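Local coordinates for PPC domain-containing protein (Pyrococcus horikoshii, PDB 2DT4) that is of unknown function but belongs to the plant- and prokaryote-conserved (PPC) domain family and is found as an assembly of three copies, at residues L8-L13 against E120-K125; E33-A38 against I116-L121. One frame throughout, in Å; residues are numbered along the deposited sequence.

Contact 1 (L8-L13 against E120-K125); sequences LGRTYL and ELKGEK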
loop_
_atom_site.group_PDB
_atom_site.type_symbol
_atom_site.label_atom_id
_atom_site.label_comp_id
_atom_site.label_asym_id
_atom_site.label_seq_id
_atom_site.Cartn_x
_atom_site.Cartn_y
_atom_site.Cartn_z
ATOM N N LEU A 8 0.729 18.086 -6.363
ATOM C CA LEU A 8 0.564 16.850 -7.136
ATOM C C LEU A 8 0.962 17.138 -8.581
ATOM O O LEU A 8 0.354 17.987 -9.254
ATOM C CB LEU A 8 -0.883 16.339 -7.056
ATOM C CG LEU A 8 -1.285 15.825 -5.690
ATOM C CD1 LEU A 8 -2.842 15.825 -5.552
ATOM C CD2 LEU A 8 -0.711 14.413 -5.432
ATOM N N GLY A 9 2.000 16.460 -9.038
ATOM C CA GLY A 9 2.390 16.495 -10.426
ATOM C C GLY A 9 1.695 15.458 -11.258
ATOM O O GLY A 9 0.527 15.132 -11.023
ATOM N N ARG A 10 2.426 14.935 -12.233
ATOM C CA ARG A 10 1.903 13.971 -13.180
ATOM C C ARG A 10 1.590 12.659 -12.480
ATOM O O ARG A 10 2.263 12.279 -11.515
ATOM C CB ARG A 10 2.880 13.778 -14.344
ATOM C CG ARG A 10 3.013 15.032 -15.203
ATOM C CD ARG A 10 4.188 15.008 -16.125
ATOM N NE ARG A 10 5.444 15.133 -15.404
ATOM C CZ ARG A 10 6.666 14.879 -15.882
ATOM N NH1 ARG A 10 7.720 15.071 -15.079
ATOM N NH2 ARG A 10 6.834 14.451 -17.124
ATOM N N THR A 11 0.562 12.001 -12.983
ATOM C CA THR A 11 0.022 10.760 -12.420
ATOM C C THR A 11 0.067 9.647 -13.489
ATOM O O THR A 11 -0.271 9.878 -14.648
ATOM C CB THR A 11 -1.422 11.010 -11.985
ATOM O OG1 THR A 11 -1.474 12.125 -11.076
ATOM C CG2 THR A 11 -1.975 9.801 -11.252
ATOM N N TYR A 12 0.482 8.434 -13.102
ATOM C CA TYR A 12 0.649 7.334 -14.027
ATOM C C TYR A 12 0.168 5.986 -13.482
ATOM O O TYR A 12 0.209 5.734 -12.280
ATOM C CB TYR A 12 2.125 7.159 -14.407
ATOM C CG TYR A 12 2.863 8.402 -14.912
ATOM C CD1 TYR A 12 3.067 8.600 -16.264
ATOM C CD2 TYR A 12 3.377 9.346 -14.028
ATOM C CE1 TYR A 12 3.767 9.695 -16.724
ATOM C CE2 TYR A 12 4.094 10.424 -14.482
ATOM C CZ TYR A 12 4.272 10.599 -15.827
ATOM O OH TYR A 12 5.022 11.676 -16.279
ATOM N N LEU A 13 -0.280 5.131 -14.389
ATOM C CA LEU A 13 -0.686 3.767 -14.084
ATOM C C LEU A 13 -0.318 2.948 -15.303
ATOM O O LEU A 13 -0.759 3.279 -16.401
ATOM C CB LEU A 13 -2.195 3.681 -13.805
ATOM C CG LEU A 13 -2.666 2.263 -13.446
ATOM C CD1 LEU A 13 -1.988 1.734 -12.182
ATOM C CD2 LEU A 13 -4.182 2.253 -13.314
ATOM N N GLU A 120 3.829 11.751 -9.210
ATOM C CA GLU A 120 4.905 12.717 -9.092
ATOM C C GLU A 120 4.514 13.782 -8.085
ATOM O O GLU A 120 3.345 14.145 -8.011
ATOM C CB GLU A 120 5.144 13.381 -10.461
ATOM C CG GLU A 120 6.166 14.485 -10.460
ATOM C CD GLU A 120 6.302 15.168 -11.791
ATOM O OE1 GLU A 120 7.456 15.541 -12.114
ATOM O OE2 GLU A 120 5.279 15.346 -12.496
ATOM N N LEU A 121 5.495 14.258 -7.320
ATOM C CA LEU A 121 5.324 15.359 -6.367
ATOM C C LEU A 121 6.281 16.492 -6.718
ATOM O O LEU A 121 7.427 16.231 -7.114
ATOM C CB LEU A 121 5.656 14.858 -4.971
ATOM C CG LEU A 121 4.778 13.720 -4.441
ATOM C CD1 LEU A 121 5.200 13.347 -3.032
ATOM C CD2 LEU A 121 3.259 14.007 -4.506
ATOM N N LYS A 122 5.788 17.736 -6.616
ATOM C CA LYS A 122 6.534 18.926 -7.008
ATOM C C LYS A 122 6.663 19.833 -5.796
ATOM O O LYS A 122 5.720 20.055 -5.052
ATOM C CB LYS A 122 5.807 19.702 -8.113
ATOM C CG LYS A 122 5.421 18.930 -9.368
ATOM C CD LYS A 122 6.596 18.681 -10.214
ATOM C CE LYS A 122 6.200 18.624 -11.686
ATOM N NZ LYS A 122 7.289 18.352 -12.616
ATOM N N GLY A 123 7.845 20.366 -5.594
ATOM C CA GLY A 123 8.050 21.274 -4.485
ATOM C C GLY A 123 9.492 21.374 -4.087
ATOM O O GLY A 123 10.412 21.346 -4.905
ATOM N N GLU A 124 9.671 21.510 -2.795
ATOM C CA GLU A 124 10.964 21.695 -2.201
ATOM C C GLU A 124 11.833 20.476 -2.394
ATOM O O GLU A 124 11.353 19.384 -2.700
ATOM C CB GLU A 124 10.783 21.968 -0.708
ATOM C CG GLU A 124 10.387 20.723 0.095
ATOM C CD GLU A 124 9.927 21.022 1.500
ATOM O OE1 GLU A 124 10.171 20.165 2.386
ATOM O OE2 GLU A 124 9.278 22.082 1.704
ATOM N N LYS A 125 13.125 20.666 -2.184
ATOM C CA LYS A 125 14.072 19.598 -2.309
ATOM C C LYS A 125 13.776 18.539 -1.269
ATOM O O LYS A 125 13.393 18.837 -0.118
ATOM C CB LYS A 125 15.483 20.131 -2.147
ATOM C CG LYS A 125 15.911 20.898 -3.393
ATOM C CD LYS A 125 17.350 21.336 -3.313
ATOM C CE LYS A 125 17.657 22.350 -4.392
ATOM N NZ LYS A 125 18.782 23.220 -3.919
#
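A salt-bridge network of Arg10, Glu120 and Lys122 lies across the antiparallel pairing of strands 5-16 and 114-123. Arg10 grips the carboxylate side-on, with NE 2.9 Å from Glu120 OE2 and NH1 3.0 Å from Glu120 OE1. Both oxygens lie close to the guanidinium plane, but the carboxylate is turned 47° against it, so the fork is twisted rather than coplanar. The anti lone pair of Glu120 OE2 also takes the backbone N of Arg10 (2.9 Å, N-H...O 167°). Lys122 NZ approaches Glu120 OE1 at 2.9 Å, from the carboxylate face opposite to Arg10 NH1. With CG anti to the backbone N (chi1 176°) and an extended chain, Glu120 carries its carboxylate across to the neighbouring strand. The backbone adds two bonds, Gly9 N to Glu120 O at 2.9 Å and Glu120 N to Arg10 O at 2.8 Å. Gly9 suits this site, because a CB there would fall about 2.6 Å from Glu120 OE2. On the other face of the sheet, Leu8 CD2 packs on Leu121 CD2 at 4.1 Å, the two side chains lying side by side. Arg10 NH2 is held separately by the backbone O of Glu33. A glutamine at Glu120 would probably leave Arg10 and Lys122 without their shared counter-charge. With four protein donors on its two oxygens, and a water besides, this buried carboxylate is likely to stay ionised.

Contact 2 (E33-A38 against I116-L121); sequences EGIETA and IFLQEL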
loop_
_atom_site.group_PDB
_atom_site.type_symbol
_atom_site.label_atom_id
_atom_site.label_comp_id
_atom_site.label_asym_id
_atom_site.label_seq_id
_atom_site.Cartn_x
_atom_site.Cartn_y
_atom_site.Cartn_z
ATOM N N GLU A 33 10.871 10.669 -18.138
ATOM C CA GLU A 33 9.813 11.648 -17.888
ATOM C C GLU A 33 10.302 12.910 -17.192
ATOM O O GLU A 33 9.534 13.859 -17.014
ATOM C CB GLU A 33 8.722 11.012 -17.019
ATOM C CG GLU A 33 7.979 9.880 -17.690
ATOM C CD GLU A 33 7.129 10.372 -18.837
ATOM O OE1 GLU A 33 7.383 9.918 -19.969
ATOM O OE2 GLU A 33 6.262 11.252 -18.653
ATOM N N GLY A 34 11.543 12.926 -16.747
ATOM C CA GLY A 34 12.022 14.032 -15.938
ATOM C C GLY A 34 11.349 14.110 -14.569
ATOM O O GLY A 34 11.045 15.202 -14.062
ATOM N N ILE A 35 11.094 12.944 -13.966
ATOM C CA ILE A 35 10.550 12.884 -12.625
ATOM C C ILE A 35 11.674 12.759 -11.616
ATOM O O ILE A 35 12.560 11.902 -11.761
ATOM C CB ILE A 35 9.577 11.678 -12.478
ATOM C CG1 ILE A 35 8.341 11.850 -13.370
ATOM C CG2 ILE A 35 9.143 11.439 -11.000
ATOM C CD1 ILE A 35 7.533 10.554 -13.612
ATOM N N GLU A 36 11.633 13.595 -10.602
ATOM C CA GLU A 36 12.621 13.587 -9.545
ATOM C C GLU A 36 12.063 13.029 -8.247
ATOM O O GLU A 36 12.805 12.355 -7.502
ATOM C CB GLU A 36 13.130 15.001 -9.273
ATOM C CG GLU A 36 13.933 15.627 -10.398
ATOM C CD GLU A 36 14.906 16.687 -9.898
ATOM O OE1 GLU A 36 14.491 17.520 -9.071
ATOM O OE2 GLU A 36 16.080 16.666 -10.340
ATOM N N THR A 37 10.803 13.354 -7.936
ATOM C CA THR A 37 10.165 12.913 -6.698
ATOM C C THR A 37 8.809 12.280 -6.994
ATOM O O THR A 37 8.021 12.854 -7.712
ATOM C CB THR A 37 9.952 14.114 -5.736
ATOM O OG1 THR A 37 11.207 14.820 -5.549
ATOM C CG2 THR A 37 9.488 13.646 -4.371
ATOM N N ALA A 38 8.526 11.133 -6.389
ATOM C CA ALA A 38 7.245 10.461 -6.590
ATOM C C ALA A 38 6.993 9.451 -5.491
ATOM O O ALA A 38 7.891 9.064 -4.751
ATOM C CB ALA A 38 7.240 9.737 -7.911
ATOM N N ILE A 116 1.954 -0.867 -11.852
ATOM C CA ILE A 116 2.460 0.207 -11.005
ATOM C C ILE A 116 1.707 1.546 -11.155
ATOM O O ILE A 116 1.436 2.010 -12.294
ATOM C CB ILE A 116 3.953 0.421 -11.399
ATOM C CG1 ILE A 116 4.805 -0.866 -11.284
ATOM C CG2 ILE A 116 4.553 1.559 -10.599
ATOM C CD1 ILE A 116 4.751 -1.618 -9.974
ATOM N N PHE A 117 1.477 2.156 -9.994
ATOM C CA PHE A 117 0.888 3.477 -9.859
ATOM C C PHE A 117 2.015 4.396 -9.396
ATOM O O PHE A 117 2.735 4.071 -8.453
ATOM C CB PHE A 117 -0.254 3.531 -8.841
ATOM C CG PHE A 117 -0.747 4.918 -8.571
ATOM C CD1 PHE A 117 -0.435 5.569 -7.396
ATOM C CD2 PHE A 117 -1.518 5.585 -9.518
ATOM C CE1 PHE A 117 -0.898 6.878 -7.151
ATOM C CE2 PHE A 117 -1.980 6.883 -9.267
ATOM C CZ PHE A 117 -1.678 7.510 -8.090
ATOM N N LEU A 118 2.156 5.534 -10.068
ATOM C CA LEU A 118 3.222 6.476 -9.756
ATOM C C LEU A 118 2.675 7.885 -9.740
ATOM O O LEU A 118 2.026 8.306 -10.704
ATOM C CB LEU A 118 4.352 6.341 -10.758
ATOM C CG LEU A 118 5.588 7.143 -10.410
ATOM C CD1 LEU A 118 6.811 6.463 -10.983
ATOM C CD2 LEU A 118 5.536 8.596 -10.907
ATOM N N GLN A 119 2.889 8.607 -8.637
ATOM C CA GLN A 119 2.395 9.969 -8.478
ATOM C C GLN A 119 3.586 10.877 -8.237
ATOM O O GLN A 119 4.222 10.834 -7.168
ATOM C CB GLN A 119 1.379 10.073 -7.316
ATOM C CG GLN A 119 0.950 11.502 -6.988
ATOM C CD GLN A 119 0.243 12.134 -8.185
ATOM O OE1 GLN A 119 0.754 13.115 -8.786
ATOM N NE2 GLN A 119 -0.876 11.571 -8.564
ATOM N N GLU A 120 3.829 11.751 -9.210
ATOM C CA GLU A 120 4.905 12.717 -9.092
ATOM C C GLU A 120 4.514 13.782 -8.085
ATOM O O GLU A 120 3.345 14.145 -8.011
ATOM C CB GLU A 120 5.144 13.381 -10.461
ATOM C CG GLU A 120 6.166 14.485 -10.460
ATOM C CD GLU A 120 6.302 15.168 -11.791
ATOM O OE1 GLU A 120 7.456 15.541 -12.114
ATOM O OE2 GLU A 120 5.279 15.346 -12.496
ATOM N N LEU A 121 5.495 14.258 -7.320
ATOM C CA LEU A 121 5.324 15.359 -6.367
ATOM C C LEU A 121 6.281 16.492 -6.718
ATOM O O LEU A 121 7.427 16.231 -7.114
ATOM C CB LEU A 121 5.656 14.858 -4.971
ATOM C CG LEU A 121 4.778 13.720 -4.441
ATOM C CD1 LEU A 121 5.200 13.347 -3.032
ATOM C CD2 LEU A 121 3.259 14.007 -4.506
HETATM O O HOH W 1 9.621 15.670 -10.554
#
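Thr37 and Ala38 dock on Glu120 and Leu121 where the loop after helix 22-33 enters strand 38-46, the antiparallel neighbour of strand 114-123 in the mixed sheet. Leu121 N donates to Thr37 O over 2.9 Å in an almost straight bond (N-H...O 172°), although the donor stands above the carbonyl plane. Next to it, Ala38 and Glu120 form a non-hydrogen-bonded pair with their CA atoms 4.1 Å apart. Two CA-H...O contacts tighten the join: Glu120 CA lies 3.4 Å from Thr37 O, and Ala38 CA lies 3.1 Å from Gln119 O.

On the apolar side, one branch of Leu118 serves two partners. Its CD2 meets Ala38 CB at 3.6 Å and Ile35 CD1 at 3.9 Å, the isoleucine and leucine side chains sliding past each other in opposite directions. Leu118 holds CG anti to its own nitrogen (chi1 -172°), which turns this branch to the loop. Thr37 CG2 meets Leu121 CB, the two side chains crossing at about a right angle.

Further out, Phe29 and Cys30 of helix 22-33 pack on both Ile35 and Leu118, tying the helix to the sheet. Gly34 ends that helix in a Schellman motif, and its positive phi of 67°, which favours glycine, turns the chain toward the strand. Leu13 of the third subunit packs on Thr37 and Leu121, so the join also borders a subunit interface. Ile35 CG1 lies near Glu120 OE1, whose salt bridges are to Arg10 and Lys122. A water completes the link between loop and strand, accepting from Glu36 N at 2.9 Å and donating to Glu120 OE1 at 2.7 Å.

The centres of contacts 1 and 2 lie about 5 Å apart, and both contacts use strand 114-123, sharing Glu120 and Leu121. Along the chain come 8-13, then helix 22-33 and the loop 33-38 that follows it, and much later 116-125. In the mixed sheet, strand 114-123 pairs antiparallel with both 5-16 and 38-46, contact 1 joining it to the first and contact 2 to the approach of the second. The two also touch directly, through a hydrogen bond from Tyr12 OH to Glu33 OE2. Both reach the third subunit, which places this part of the sheet at the assembly interface.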